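GCN5-related N-acetyltransferase (PDB 3G3S) probably transfers the acetyl group of acetyl-coenzyme A to an amine of its substrate, as other enzymes of the GNAT family do. Local coordinates at residues R11-W16 with Q41-L46; G58-D63 with Q80-L85; K104-D109 with L235-D240. One frame throughout, in Å; residues are numbered along the deposited sequence. Where two conformers were deposited one is given.

From the N terminus, the chain closes three loops in series, none nesting within or crossing another. Interaction 1 comes first, bringing strand 42-48 back against the end of helix 2-13 after an excursion through helix 19-26 and strand 31-34. Interaction 2 follows, closing the loop that contains strand 73-77 and setting the start of helix 62-68 beside helix 80-90. These two contacts touch: Gln59 N lies 2.9 Å from Gln41 O, a probable hydrogen bond. Interaction 3 spans far more sequence and joins the loop after strand 94-102 to the start of strand 239-248. Its centre is about 25 Å from that of interaction 1, yet both reach the same mixed sheet.

Interaction 1: R11-W16 with Q41-L46; sequences RLFGDW and QSALAL
Gln41 and Ser42, at the start of strand 42-48 where Leu12 touches, both give their backbone N-H groups to OD1 of Asp35, so one carboxylate oxygen holds the backbone on which the leucine rests. Leu12 divides its two methyl groups there: CD2 lies 3.9 Å from the carbonyl O of Gln41, while CD1 reaches 3.8 Å to CB of Ala43. Phe13 takes the next position along the strand. Its CG sits anti to the carbonyl carbon (chi1 -71°), which swings the ring forward although the CB bond itself does not aim at the strand. CE2 meets Ala43 CB obliquely at 3.7 Å, and CZ approaches CB of Ala45 at 3.8 Å. The backbone N of Ala45 lies at the ring's edge, near its plane, 3.7 Å from CZ. Two small side chains on one side of strand 42-48 thus receive two large ones from helix 2-13. Ile21 and Leu25 of helix 19-26 also pack on the Phe13 ring. Across the two segments the cohesion is dispersive and hydrophobic: between helix end and strand the hold comes from fit and burial of apolar surface, while Leu12 O takes its directional bond from Gln78 NE2.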
loop_
_atom_site.group_PDB
_atom_site.type_symbol
_atom_site.label_atom_id
_atom_site.label_comp_id
_atom_site.label_asym_id
_atom_site.label_seq_id
_atom_site.Cartn_x
_atom_site.Cartn_y
_atom_site.Cartn_z
ATOM N N ARG A 11 -2.836 -14.261 0.304
ATOM C CA ARG A 11 -2.889 -15.283 -0.753
ATOM C C ARG A 11 -4.177 -16.088 -0.758
ATOM O O ARG A 11 -4.607 -16.570 -1.807
ATOM C CB ARG A 11 -1.675 -16.226 -0.718
ATOM C CG ARG A 11 -0.405 -15.559 -1.270
ATOM C CD ARG A 11 0.750 -16.498 -1.405
ATOM N NE ARG A 11 1.398 -16.754 -0.125
ATOM C CZ ARG A 11 2.425 -16.060 0.371
ATOM N NH1 ARG A 11 2.950 -15.018 -0.270
ATOM N NH2 ARG A 11 2.921 -16.412 1.550
ATOM N N LEU A 12 -4.788 -16.240 0.411
ATOM C CA LEU A 12 -6.055 -16.921 0.534
ATOM C C LEU A 12 -7.162 -16.305 -0.295
ATOM O O LEU A 12 -8.056 -17.040 -0.760
ATOM C CB LEU A 12 -6.503 -16.916 1.993
ATOM C CG LEU A 12 -5.645 -17.707 2.958
ATOM C CD1 LEU A 12 -6.117 -17.479 4.373
ATOM C CD2 LEU A 12 -5.688 -19.183 2.613
ATOM N N PHE A 13 -7.129 -14.971 -0.423
ATOM C CA PHE A 13 -8.112 -14.202 -1.191
ATOM C C PHE A 13 -7.807 -14.292 -2.673
ATOM O O PHE A 13 -8.710 -14.198 -3.512
ATOM C CB PHE A 13 -8.105 -12.738 -0.750
ATOM C CG PHE A 13 -8.685 -12.523 0.611
ATOM C CD1 PHE A 13 -10.052 -12.307 0.773
ATOM C CD2 PHE A 13 -7.890 -12.581 1.725
ATOM C CE1 PHE A 13 -10.598 -12.107 2.029
ATOM C CE2 PHE A 13 -8.423 -12.397 2.978
ATOM C CZ PHE A 13 -9.791 -12.160 3.131
ATOM N N GLY A 14 -6.523 -14.466 -2.976
ATOM C CA GLY A 14 -6.070 -14.699 -4.329
ATOM C C GLY A 14 -6.397 -13.523 -5.194
ATOM O O GLY A 14 -6.297 -12.387 -4.747
ATOM N N ASP A 15 -6.806 -13.830 -6.428
ATOM C CA ASP A 15 -7.206 -12.861 -7.418
ATOM C C ASP A 15 -8.727 -12.670 -7.307
ATOM O O ASP A 15 -9.530 -13.400 -7.949
ATOM C CB ASP A 15 -6.829 -13.399 -8.790
ATOM C CG ASP A 15 -6.999 -12.384 -9.881
ATOM O OD1 ASP A 15 -7.680 -11.342 -9.657
ATOM O OD2 ASP A 15 -6.429 -12.645 -10.970
ATOM N N TRP A 16 -9.110 -11.708 -6.470
ATOM C CA TRP A 16 -10.518 -11.433 -6.172
ATOM C C TRP A 16 -10.615 -9.945 -6.276
ATOM O O TRP A 16 -10.264 -9.242 -5.358
ATOM C CB TRP A 16 -10.865 -11.951 -4.764
ATOM C CG TRP A 16 -12.299 -12.026 -4.455
ATOM C CD1 TRP A 16 -13.350 -11.465 -5.140
ATOM C CD2 TRP A 16 -12.868 -12.627 -3.270
ATOM N NE1 TRP A 16 -14.536 -11.721 -4.487
ATOM C CE2 TRP A 16 -14.270 -12.406 -3.322
ATOM C CE3 TRP A 16 -12.328 -13.299 -2.183
ATOM C CZ2 TRP A 16 -15.129 -12.872 -2.357
ATOM C CZ3 TRP A 16 -13.169 -13.736 -1.235
ATOM C CH2 TRP A 16 -14.552 -13.536 -1.303
ATOM N N GLN A 41 -5.758 -20.749 7.225
ATOM C CA GLN A 41 -6.402 -21.462 6.126
ATOM C C GLN A 41 -7.747 -20.824 5.730
ATOM O O GLN A 41 -8.315 -21.160 4.704
ATOM C CB GLN A 41 -6.708 -22.894 6.516
ATOM C CG GLN A 41 -5.575 -23.799 6.954
ATOM C CD GLN A 41 -6.121 -25.212 7.272
ATOM O OE1 GLN A 41 -6.652 -25.894 6.385
ATOM N NE2 GLN A 41 -6.015 -25.635 8.541
ATOM N N SER A 42 -8.257 -19.952 6.587
ATOM C CA SER A 42 -9.535 -19.303 6.439
ATOM C C SER A 42 -9.359 -17.846 6.843
ATOM O O SER A 42 -8.664 -17.555 7.780
ATOM C CB SER A 42 -10.581 -20.011 7.318
ATOM O OG SER A 42 -10.662 -21.402 6.990
ATOM N N ALA A 43 -9.969 -16.926 6.109
ATOM C CA ALA A 43 -9.859 -15.523 6.425
ATOM C C ALA A 43 -11.149 -14.732 6.125
ATOM O O ALA A 43 -12.010 -15.133 5.339
ATOM C CB ALA A 43 -8.649 -14.893 5.681
ATOM N N LEU A 44 -11.231 -13.587 6.786
ATOM C CA LEU A 44 -12.345 -12.667 6.729
ATOM C C LEU A 44 -11.810 -11.256 6.572
ATOM O O LEU A 44 -10.988 -10.798 7.356
ATOM C CB LEU A 44 -13.165 -12.719 8.027
ATOM C CG LEU A 44 -14.235 -11.645 8.247
ATOM C CD1 LEU A 44 -15.417 -11.766 7.264
ATOM C CD2 LEU A 44 -14.746 -11.725 9.696
ATOM N N ALA A 45 -12.204 -10.602 5.485
ATOM C CA ALA A 45 -11.938 -9.202 5.319
ATOM C C ALA A 45 -13.241 -8.516 5.773
ATOM O O ALA A 45 -14.308 -8.649 5.140
ATOM C CB ALA A 45 -11.577 -8.876 3.848
ATOM N N LEU A 46 -13.164 -7.781 6.875
ATOM C CA LEU A 46 -14.330 -7.137 7.470
ATOM C C LEU A 46 -14.176 -5.642 7.423
ATOM O O LEU A 46 -13.204 -5.088 7.933
ATOM C CB LEU A 46 -14.477 -7.612 8.916
ATOM C CG LEU A 46 -15.638 -7.068 9.739
ATOM C CD1 LEU A 46 -16.961 -7.509 9.176
ATOM C CD2 LEU A 46 -15.471 -7.498 11.233
#

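Interaction 2: G58-D63 with Q80-L85; sequences GQPHRD and QAWSDL
Pro60 lies across one face of the Trp82 indole, a compact example of how proline and tryptophan pair through CH-pi contact. CA of Pro60 stands 3.5 Å from the centroid of the six-membered ring and only 10° off its normal, and the backbone N of His61 follows over the same face, 3.4 Å from CH2. Polar backbone atoms meet the indole as well: the carbonyl O of Gly58 is 3.0 Å from NE1, and the carbonyl O of Gln59 approaches CZ2 obliquely.

Apolar contacts continue along the pyrrolidine ring. Pro60 CG rests 3.5 Å from CB of Ala81, and Pro60 CB meets CD2 of Leu85 at 3.7 Å. With its CG anti to the backbone N (chi1 -179°), Leu85 extends that methyl group between Pro60 and the start of helix 62-68. The side chains of Arg62 and Leu85 cross at about a right angle, with Arg62 NH1 4.0 Å from Leu85 CD1.

Two side-chain hydrogen bonds stiffen the segments themselves. His61 N-caps helix 62-68, its ND1 accepting from Asp63 N at 3.1 Å with the donor close to the ring plane; Gln80 NE2 donates to Asp84 OD1 at 2.7 Å, from above the carboxylate plane.

Each helix start is therefore tied by its own polar bonds, while a C-H over an electron-rich face and apolar burial contribute to the join between them.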
loop_
_atom_site.group_PDB
_atom_site.type_symbol
_atom_site.label_atom_id
_atom_site.label_comp_id
_atom_site.label_asym_id
_atom_site.label_seq_id
_atom_site.Cartn_x
_atom_site.Cartn_y
_atom_site.Cartn_z
ATOM N N GLY A 58 -10.805 -18.819 1.651
ATOM C CA GLY A 58 -10.162 -20.044 2.117
ATOM C C GLY A 58 -11.162 -21.133 2.494
ATOM O O GLY A 58 -12.232 -21.218 1.940
ATOM N N GLN A 59 -10.762 -22.026 3.391
ATOM C CA GLN A 59 -11.642 -23.061 3.839
ATOM C C GLN A 59 -12.738 -22.419 4.674
ATOM O O GLN A 59 -12.476 -21.452 5.399
ATOM C CB GLN A 59 -10.872 -24.100 4.676
ATOM C CG GLN A 59 -9.837 -24.872 3.874
ATOM C CD GLN A 59 -10.440 -25.714 2.731
ATOM O OE1 GLN A 59 -11.514 -26.312 2.872
ATOM N NE2 GLN A 59 -9.738 -25.767 1.601
ATOM N N PRO A 60 -13.975 -22.930 4.558
ATOM C CA PRO A 60 -15.092 -22.438 5.373
ATOM C C PRO A 60 -14.780 -22.698 6.812
ATOM O O PRO A 60 -14.210 -23.740 7.120
ATOM C CB PRO A 60 -16.277 -23.298 4.941
ATOM C CG PRO A 60 -15.886 -23.852 3.641
ATOM C CD PRO A 60 -14.396 -23.991 3.636
ATOM N N HIS A 61 -15.102 -21.728 7.654
ATOM C CA HIS A 61 -14.822 -21.770 9.074
ATOM C C HIS A 61 -15.915 -21.039 9.862
ATOM O O HIS A 61 -16.095 -19.844 9.710
ATOM C CB HIS A 61 -13.477 -21.119 9.364
ATOM C CG HIS A 61 -12.905 -21.560 10.663
ATOM N ND1 HIS A 61 -13.448 -21.187 11.869
ATOM C CD2 HIS A 61 -11.896 -22.411 10.947
ATOM C CE1 HIS A 61 -12.778 -21.770 12.846
ATOM N NE2 HIS A 61 -11.825 -22.509 12.315
ATOM N N ARG A 62 -16.593 -21.741 10.769
ATOM C CA ARG A 62 -17.731 -21.141 11.440
ATOM C C ARG A 62 -17.352 -20.029 12.412
ATOM O O ARG A 62 -18.157 -19.129 12.635
ATOM C CB ARG A 62 -18.614 -22.210 12.095
ATOM C CG ARG A 62 -17.937 -22.952 13.209
ATOM C CD ARG A 62 -18.850 -24.005 13.838
ATOM N NE ARG A 62 -19.356 -24.996 12.877
ATOM C CZ ARG A 62 -20.635 -25.222 12.566
ATOM N NH1 ARG A 62 -20.920 -26.154 11.660
ATOM N NH2 ARG A 62 -21.636 -24.567 13.164
ATOM N N ASP A 63 -16.137 -20.025 12.957
ATOM C CA ASP A 63 -15.778 -18.947 13.868
ATOM C C ASP A 63 -15.682 -17.587 13.167
ATOM O O ASP A 63 -15.947 -16.550 13.793
ATOM C CB ASP A 63 -14.490 -19.248 14.604
ATOM C CG ASP A 63 -14.635 -20.382 15.609
ATOM O OD1 ASP A 63 -15.751 -20.939 15.763
ATOM O OD2 ASP A 63 -13.600 -20.708 16.227
ATOM N N GLN A 80 -18.407 -21.825 -3.106
ATOM C CA GLN A 80 -19.635 -22.515 -2.780
ATOM C C GLN A 80 -19.536 -23.262 -1.450
ATOM O O GLN A 80 -20.563 -23.495 -0.818
ATOM C CB GLN A 80 -20.004 -23.467 -3.907
ATOM C CG GLN A 80 -21.329 -24.159 -3.690
ATOM C CD GLN A 80 -22.483 -23.215 -3.607
ATOM O OE1 GLN A 80 -22.694 -22.412 -4.507
ATOM N NE2 GLN A 80 -23.294 -23.342 -2.548
ATOM N N ALA A 81 -18.321 -23.612 -1.038
ATOM C CA ALA A 81 -18.112 -24.322 0.243
ATOM C C ALA A 81 -18.494 -23.385 1.406
ATOM O O ALA A 81 -19.105 -23.798 2.414
ATOM C CB ALA A 81 -16.685 -24.804 0.370
ATOM N N TRP A 82 -18.127 -22.120 1.271
ATOM C CA TRP A 82 -18.560 -21.120 2.226
ATOM C C TRP A 82 -20.085 -20.934 2.201
ATOM O O TRP A 82 -20.714 -20.911 3.243
ATOM C CB TRP A 82 -17.885 -19.794 1.957
ATOM C CG TRP A 82 -16.551 -19.587 2.573
ATOM C CD1 TRP A 82 -15.348 -19.649 1.959
ATOM C CD2 TRP A 82 -16.289 -19.272 3.933
ATOM N NE1 TRP A 82 -14.361 -19.339 2.815
ATOM C CE2 TRP A 82 -14.896 -19.142 4.062
ATOM C CE3 TRP A 82 -17.099 -19.104 5.068
ATOM C CZ2 TRP A 82 -14.279 -18.799 5.274
ATOM C CZ3 TRP A 82 -16.497 -18.784 6.274
ATOM C CH2 TRP A 82 -15.096 -18.631 6.367
ATOM N N SER A 83 -20.693 -20.844 1.018
ATOM C CA SER A 83 -22.143 -20.692 0.931
ATOM C C SER A 83 -22.889 -21.822 1.628
ATOM O O SER A 83 -23.896 -21.594 2.286
ATOM C CB SER A 83 -22.576 -20.623 -0.520
ATOM O OG SER A 83 -21.987 -19.497 -1.129
ATOM N N ASP A 84 -22.393 -23.038 1.436
ATOM C CA ASP A 84 -22.996 -24.215 2.001
ATOM C C ASP A 84 -22.913 -24.150 3.507
ATOM O O ASP A 84 -23.844 -24.564 4.192
ATOM C CB ASP A 84 -22.305 -25.494 1.512
ATOM C CG ASP A 84 -22.551 -25.784 0.041
ATOM O OD1 ASP A 84 -23.431 -25.178 -0.580
ATOM O OD2 ASP A 84 -21.866 -26.663 -0.480
ATOM N N LEU A 85 -21.808 -23.629 4.036
ATOM C CA LEU A 85 -21.683 -23.518 5.492
ATOM C C LEU A 85 -22.635 -22.465 6.035
ATOM O O LEU A 85 -23.280 -22.667 7.048
ATOM C CB LEU A 85 -20.250 -23.193 5.896
ATOM C CG LEU A 85 -20.020 -23.082 7.410
ATOM C CD1 LEU A 85 -20.351 -24.432 8.046
ATOM C CD2 LEU A 85 -18.574 -22.579 7.750
#

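Interaction 3: K104-D109 with L235-D240; sequences KDTEFD and LGYELD
Leu235 meets Phe108 through its carbonyl group: the O lies at the ring edge, near the ring plane, 3.4 Å from CD1. A water 2.9 Å away donates to the same Leu235 O and accepts from Asp109 N, bridging the two backbones. Asp109 is the N-cap of helix 110-118.

Gly236, with positive phi (116°), ends helix 226-235 in a Schellman motif and turns its carbonyl toward the loop. There its O is 3.4 Å from the methyl CG2 of Thr106, which also sits over one face of the Phe108 ring, toward its rim. Holding CG2 anti to the backbone N (OG1 chi1 -41°) puts the Thr106 methyl at Gly236 O and OG1 beside the Tyr237 ring. A second water accepts from Glu107 N and donates weakly to Gly236 O.

Tyr237 forms the aromatic centre. The Phe108 edge points into its face in a T-shaped stack, with centroids 5.1 Å apart and planes at 83°, and CZ of Phe108 comes 3.6 Å from CZ of Tyr237. The phenol OH is hydrogen-bonded to Pro219 O. Thr106 OG1 lies 3.6 Å from Tyr237 CD1, and is held by a hydrogen bond with Tyr218 OH.

At Glu238 a third water, 2.8 Å from Thr106 OG1, accepts from Glu238 N across 3.1 Å. Backbone bonds of Glu238 with Lys103, then of Asp240 with Ala101, carry the chain into the sheet. The Schellman glycine lets the chain pass from helix 226-235 to strand 239-248, and the loop between strand 94-102 and helix 110-118 packs over that turn, beside the mixed sheet of this alpha/beta GNAT-family fold.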
loop_
_atom_site.group_PDB
_atom_site.type_symbol
_atom_site.label_atom_id
_atom_site.label_comp_id
_atom_site.label_asym_id
_atom_site.label_seq_id
_atom_site.Cartn_x
_atom_site.Cartn_y
_atom_site.Cartn_z
ATOM N N LYS A 104 -13.029 -4.081 -13.853
ATOM C CA LYS A 104 -12.235 -2.979 -13.325
ATOM C C LYS A 104 -11.380 -2.248 -14.357
ATOM O O LYS A 104 -10.565 -1.416 -13.973
ATOM C CB LYS A 104 -11.344 -3.476 -12.189
ATOM C CG LYS A 104 -12.131 -4.179 -11.062
ATOM C CD LYS A 104 -13.233 -3.291 -10.532
ATOM C CE LYS A 104 -14.202 -4.004 -9.585
ATOM N NZ LYS A 104 -15.406 -3.108 -9.364
ATOM N N ASP A 105 -11.574 -2.538 -15.637
ATOM C CA ASP A 105 -10.808 -1.894 -16.740
ATOM C C ASP A 105 -11.659 -0.928 -17.572
ATOM O O ASP A 105 -11.449 -0.753 -18.787
ATOM C CB ASP A 105 -10.224 -2.974 -17.664
ATOM C CG ASP A 105 -11.290 -3.837 -18.304
ATOM O OD1 ASP A 105 -12.492 -3.604 -18.057
ATOM O OD2 ASP A 105 -10.922 -4.767 -19.053
ATOM N N THR A 106 -12.590 -0.278 -16.904
ATOM C CA THR A 106 -13.567 0.589 -17.526
ATOM C C THR A 106 -13.006 1.708 -18.383
ATOM O O THR A 106 -12.114 2.426 -17.968
ATOM C CB THR A 106 -14.393 1.261 -16.432
ATOM O OG1 THR A 106 -14.669 0.296 -15.417
ATOM C CG2 THR A 106 -15.669 1.794 -16.988
ATOM N N GLU A 107 -13.566 1.858 -19.576
ATOM C CA GLU A 107 -13.258 2.980 -20.442
ATOM C C GLU A 107 -14.453 3.906 -20.306
ATOM O O GLU A 107 -15.534 3.564 -20.749
ATOM C CB GLU A 107 -13.103 2.536 -21.911
ATOM C CG GLU A 107 -11.913 1.626 -22.219
ATOM C CD GLU A 107 -11.971 1.040 -23.651
ATOM O OE1 GLU A 107 -12.492 1.713 -24.577
ATOM O OE2 GLU A 107 -11.486 -0.099 -23.841
ATOM N N PHE A 108 -14.270 5.052 -19.671
ATOM C CA PHE A 108 -15.346 6.032 -19.497
ATOM C C PHE A 108 -15.403 7.029 -20.649
ATOM O O PHE A 108 -14.376 7.405 -21.179
ATOM C CB PHE A 108 -15.154 6.813 -18.204
ATOM C CG PHE A 108 -15.295 5.969 -16.978
ATOM C CD1 PHE A 108 -16.540 5.497 -16.605
ATOM C CD2 PHE A 108 -14.194 5.641 -16.203
ATOM C CE1 PHE A 108 -16.683 4.710 -15.483
ATOM C CE2 PHE A 108 -14.339 4.849 -15.071
ATOM C CZ PHE A 108 -15.575 4.391 -14.717
ATOM N N ASP A 109 -16.610 7.460 -20.997
ATOM C CA ASP A 109 -16.836 8.445 -22.050
ATOM C C ASP A 109 -17.020 9.723 -21.300
ATOM O O ASP A 109 -18.092 9.994 -20.794
ATOM C CB ASP A 109 -18.061 8.032 -22.850
ATOM C CG ASP A 109 -18.426 9.007 -23.949
ATOM O OD1 ASP A 109 -17.914 10.139 -23.952
ATOM O OD2 ASP A 109 -19.278 8.617 -24.778
ATOM N N LEU A 235 -23.398 4.325 -17.151
ATOM C CA LEU A 235 -22.226 5.136 -16.813
ATOM C C LEU A 235 -20.943 4.631 -17.437
ATOM O O LEU A 235 -19.906 5.257 -17.288
ATOM C CB LEU A 235 -22.063 5.229 -15.294
ATOM C CG LEU A 235 -23.198 5.970 -14.571
ATOM C CD1 LEU A 235 -23.108 5.733 -13.093
ATOM C CD2 LEU A 235 -23.188 7.469 -14.874
ATOM N N GLY A 236 -20.994 3.468 -18.074
ATOM C CA GLY A 236 -19.842 2.916 -18.794
ATOM C C GLY A 236 -19.281 1.625 -18.271
ATOM O O GLY A 236 -18.410 1.052 -18.902
ATOM N N TYR A 237 -19.747 1.168 -17.110
ATOM C CA TYR A 237 -19.239 -0.079 -16.555
ATOM C C TYR A 237 -19.775 -1.268 -17.347
ATOM O O TYR A 237 -20.819 -1.183 -18.003
ATOM C CB TYR A 237 -19.608 -0.196 -15.063
ATOM C CG TYR A 237 -19.041 0.896 -14.196
ATOM C CD1 TYR A 237 -17.782 0.767 -13.641
ATOM C CD2 TYR A 237 -19.767 2.036 -13.895
ATOM C CE1 TYR A 237 -17.240 1.758 -12.875
ATOM C CE2 TYR A 237 -19.250 3.017 -13.079
ATOM C CZ TYR A 237 -17.986 2.866 -12.543
ATOM O OH TYR A 237 -17.414 3.858 -11.772
ATOM N N GLU A 238 -19.048 -2.374 -17.315
ATOM C CA GLU A 238 -19.492 -3.598 -17.950
ATOM C C GLU A 238 -19.509 -4.686 -16.909
ATOM O O GLU A 238 -18.624 -4.761 -16.049
ATOM C CB GLU A 238 -18.579 -4.007 -19.090
ATOM C CG GLU A 238 -18.699 -3.077 -20.282
ATOM C CD GLU A 238 -17.809 -3.471 -21.433
ATOM O OE1 GLU A 238 -17.270 -4.598 -21.412
ATOM O OE2 GLU A 238 -17.655 -2.638 -22.362
ATOM N N LEU A 239 -20.520 -5.531 -17.007
ATOM C CA LEU A 239 -20.704 -6.644 -16.097
ATOM C C LEU A 239 -19.524 -7.604 -16.163
ATOM O O LEU A 239 -19.014 -7.895 -17.258
ATOM C CB LEU A 239 -21.969 -7.411 -16.470
ATOM C CG LEU A 239 -22.247 -8.723 -15.733
ATOM C CD1 LEU A 239 -22.629 -8.504 -14.262
ATOM C CD2 LEU A 239 -23.358 -9.494 -16.458
ATOM N N ASP A 240 -19.072 -8.049 -14.988
ATOM C CA ASP A 240 -18.060 -9.081 -14.863
ATOM C C ASP A 240 -18.874 -10.355 -14.663
ATOM O O ASP A 240 -18.996 -11.179 -15.567
ATOM C CB ASP A 240 -17.121 -8.787 -13.683
ATOM C CG ASP A 240 -16.108 -9.920 -13.414
ATOM O OD1 ASP A 240 -16.073 -10.901 -14.186
ATOM O OD2 ASP A 240 -15.321 -9.806 -12.436
HETATM O O HOH W 1 -16.272 -1.917 -16.119
HETATM O O HOH W 2 -15.489 -0.174 -20.178
HETATM O O HOH W 3 -18.913 6.348 -19.806
#